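Local coordinates for protein Non-canonical purine NTP pyrophosphatase (Staphylococcus aureus, PDB 4BNQ) that probably hydrolyses non-canonical purine nucleoside triphosphates such as XTP, dITP and ITP to their monophosphates, cleansing the nucleotide pool with the help of magnesium, at residues S69-F74 / E99-K104. Residues are numbered along the deposited sequence; the frame is centred on the assembly and turned at random.
Sequences SGLEVF and EKLLNK
Residues 69-74, strand as far as V73, and helix residues 99-104 approach most nearly at V73 and L101, whose CA atoms stand 9.2 Å apart, a gap bridged by side chains without any hydrogen bond between the two segments. L101 does the bridging from the helix: its CG lies anti to the backbone N (chi1 -178°), which sends the forked end out to the strand, where each methyl finds a partner. CD2 of L101 meets CD2 of L71 at 3.5 Å, methyl against methyl, while CD1 of L101 lies 4.0 Å from CG2 of V73. The two strand residues, which flank E72, both direct their CB toward the helix. In this Ham1-family fold the contact is a small example of helix-on-sheet packing: helix 94-104, in residues 99-104, meets the long antiparallel strand 64-73 through L101, and that strand lies between strands 79-80 and 112-123. I139, from strand 126-139, touches L71, V73 and L102, and L76 adds to the apolar surroundings of L101. At V73, a chi1 of -179° sets CG1 anti to the backbone N and CG2 beside it, and CG2 is the branch that reaches L101. L71 also packs against Y151, a residue predicted to bind substrate.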
ATOM      1  N   SER A  69      11.735  -6.784  -8.668  1.00 25.42           N
ATOM      2  CA  SER A  69      11.768  -5.650  -7.763  1.00 24.52           C
ATOM      3  C   SER A  69      13.060  -4.868  -7.957  1.00 25.93           C
ATOM      4  O   SER A  69      14.029  -5.379  -8.498  1.00 25.79           O
ATOM      5  CB  SER A  69      11.705  -6.129  -6.317  1.00 23.47           C
ATOM      6  OG  SER A  69      10.568  -6.934  -6.062  1.00 30.63           O
ATOM      7  N   GLY A  70      13.074  -3.631  -7.486  1.00 24.93           N
ATOM      8  CA  GLY A  70      14.261  -2.809  -7.562  1.00 27.29           C
ATOM      9  C   GLY A  70      14.174  -1.550  -6.722  1.00 27.79           C
ATOM     10  O   GLY A  70      13.182  -1.295  -6.033  1.00 28.35           O
ATOM     11  N   LEU A  71      15.237  -0.761  -6.793  1.00 28.87           N
ATOM     12  CA  LEU A  71      15.374   0.453  -6.018  1.00 27.44           C
ATOM     13  C   LEU A  71      15.545   1.616  -6.980  1.00 28.87           C
ATOM     14  O   LEU A  71      16.371   1.558  -7.893  1.00 31.27           O
ATOM     15  CB  LEU A  71      16.604   0.313  -5.132  1.00 29.86           C
ATOM     16  CG  LEU A  71      17.091   1.498  -4.318  1.00 32.87           C
ATOM     17  CD1 LEU A  71      16.048   1.903  -3.292  1.00 32.75           C
ATOM     18  CD2 LEU A  71      18.367   1.065  -3.628  1.00 31.28           C
ATOM     19  N   GLU A  72      14.745   2.655  -6.796  1.00 27.66           N
ATOM     20  CA  GLU A  72      14.800   3.843  -7.633  1.00 29.48           C
ATOM     21  C   GLU A  72      15.233   5.011  -6.757  1.00 34.30           C
ATOM     22  O   GLU A  72      14.532   5.376  -5.815  1.00 33.58           O
ATOM     23  CB  GLU A  72      13.423   4.127  -8.255  1.00 29.16           C
ATOM     24  CG  GLU A  72      12.927   3.018  -9.180  1.00 34.01           C
ATOM     25  CD  GLU A  72      11.536   3.282  -9.738  1.00 37.76           C
ATOM     26  OE1 GLU A  72      10.829   4.189  -9.226  1.00 35.17           O
ATOM     27  OE2 GLU A  72      11.141   2.575 -10.692  1.00 41.36           O
ATOM     28  N   VAL A  73      16.400   5.582  -7.036  1.00 30.39           N
ATOM     29  CA  VAL A  73      16.897   6.687  -6.213  1.00 32.40           C
ATOM     30  C   VAL A  73      16.668   8.039  -6.889  1.00 31.71           C
ATOM     31  O   VAL A  73      17.207   8.291  -7.965  1.00 39.51           O
ATOM     32  CB  VAL A  73      18.405   6.548  -5.936  1.00 36.99           C
ATOM     33  CG1 VAL A  73      18.891   7.712  -5.063  1.00 33.88           C
ATOM     34  CG2 VAL A  73      18.706   5.202  -5.287  1.00 31.81           C
ATOM     35  N   PHE A  74      15.885   8.900  -6.256  1.00 33.57           N
ATOM     36  CA  PHE A  74      15.533  10.198  -6.830  1.00 40.99           C
ATOM     37  C   PHE A  74      16.741  10.914  -7.459  1.00 39.84           C
ATOM     38  O   PHE A  74      16.773  11.154  -8.670  1.00 41.74           O
ATOM     39  CB  PHE A  74      14.860  11.080  -5.763  1.00 41.80           C
ATOM     40  CG  PHE A  74      14.292  12.380  -6.305  1.00 52.31           C
ATOM     41  CD1 PHE A  74      15.132  13.421  -6.707  1.00 51.41           C
ATOM     42  CD2 PHE A  74      12.921  12.566  -6.401  1.00 52.30           C
ATOM     43  CE1 PHE A  74      14.615  14.606  -7.210  1.00 47.97           C
ATOM     44  CE2 PHE A  74      12.402  13.753  -6.898  1.00 52.41           C
ATOM     45  CZ  PHE A  74      13.255  14.772  -7.302  1.00 53.02           C
ATOM     46  N   GLU A  99      27.954  -0.887  -2.650  1.00 38.84           N
ATOM     47  CA  GLU A  99      29.137  -0.017  -2.679  1.00 35.91           C
ATOM     48  C   GLU A  99      29.079   0.948  -3.842  1.00 33.44           C
ATOM     49  O   GLU A  99      29.330   2.142  -3.677  1.00 34.45           O
ATOM     50  CB  GLU A  99      30.432  -0.832  -2.701  1.00 36.94           C
ATOM     51  CG  GLU A  99      30.677  -1.623  -1.414  1.00 38.39           C
ATOM     52  CD  GLU A  99      30.567  -0.761  -0.160  1.00 51.00           C
ATOM     53  OE1 GLU A  99      30.929   0.439  -0.207  1.00 54.46           O
ATOM     54  OE2 GLU A  99      30.122  -1.274   0.893  1.00 59.03           O
ATOM     55  N   LYS A 100      28.697   0.440  -5.007  1.00 33.45           N
ATOM     56  CA  LYS A 100      28.511   1.312  -6.164  1.00 36.64           C
ATOM     57  C   LYS A 100      27.479   2.408  -5.908  1.00 34.28           C
ATOM     58  O   LYS A 100      27.767   3.591  -6.080  1.00 37.12           O
ATOM     59  CB  LYS A 100      28.104   0.521  -7.398  1.00 32.74           C
ATOM     60  CG  LYS A 100      27.964   1.411  -8.617  1.00 32.91           C
ATOM     61  CD  LYS A 100      27.619   0.587  -9.851  1.00 35.81           C
ATOM     62  CE  LYS A 100      27.390   1.473 -11.059  1.00 33.35           C
ATOM     63  NZ  LYS A 100      27.100   0.637 -12.246  1.00 43.95           N
ATOM     64  N   LEU A 101      26.283   2.013  -5.488  1.00 35.73           N
ATOM     65  CA  LEU A 101      25.239   2.985  -5.188  1.00 33.12           C
ATOM     66  C   LEU A 101      25.705   4.011  -4.162  1.00 31.94           C
ATOM     67  O   LEU A 101      25.506   5.201  -4.351  1.00 30.29           O
ATOM     68  CB  LEU A 101      23.977   2.284  -4.705  1.00 28.58           C
ATOM     69  CG  LEU A 101      22.822   3.243  -4.422  1.00 30.85           C
ATOM     70  CD1 LEU A 101      22.571   4.130  -5.612  1.00 33.70           C
ATOM     71  CD2 LEU A 101      21.588   2.433  -4.139  1.00 38.70           C
ATOM     72  N   LEU A 102      26.340   3.560  -3.084  1.00 29.14           N
ATOM     73  CA  LEU A 102      26.850   4.506  -2.094  1.00 33.77           C
ATOM     74  C   LEU A 102      27.875   5.487  -2.690  1.00 36.90           C
ATOM     75  O   LEU A 102      27.776   6.700  -2.464  1.00 34.98           O
ATOM     76  CB  LEU A 102      27.416   3.778  -0.873  1.00 32.59           C
ATOM     77  CG  LEU A 102      26.351   3.162   0.031  1.00 31.92           C
ATOM     78  CD1 LEU A 102      26.985   2.400   1.186  1.00 29.62           C
ATOM     79  CD2 LEU A 102      25.457   4.271   0.550  1.00 31.25           C
ATOM     80  N   ASN A 103      28.843   4.967  -3.450  1.00 35.77           N
ATOM     81  CA  ASN A 103      29.867   5.806  -4.081  1.00 38.56           C
ATOM     82  C   ASN A 103      29.249   6.871  -4.960  1.00 40.11           C
ATOM     83  O   ASN A 103      29.631   8.041  -4.892  1.00 38.81           O
ATOM     84  CB  ASN A 103      30.837   4.973  -4.926  1.00 39.84           C
ATOM     85  CG  ASN A 103      31.824   4.193  -4.083  1.00 45.02           C
ATOM     86  OD1 ASN A 103      32.033   4.507  -2.912  1.00 52.17           O
ATOM     87  ND2 ASN A 103      32.453   3.175  -4.681  1.00 46.89           N
ATOM     88  N   LYS A 104      28.280   6.461  -5.771  1.00 34.35           N
ATOM     89  CA  LYS A 104      27.588   7.393  -6.653  1.00 34.35           C
ATOM     90  C   LYS A 104      26.798   8.478  -5.923  1.00 38.54           C
ATOM     91  O   LYS A 104      26.532   9.527  -6.489  1.00 33.75           O
ATOM     92  CB  LYS A 104      26.701   6.639  -7.641  1.00 31.82           C
ATOM     93  CG  LYS A 104      27.482   5.850  -8.673  1.00 39.62           C
ATOM     94  CD  LYS A 104      26.721   5.769  -9.999  1.00 43.15           C
ATOM     95  CE  LYS A 104      26.052   7.099 -10.335  1.00 40.78           C
ATOM     96  NZ  LYS A 104      25.523   7.162 -11.730  1.00 54.92           N
TER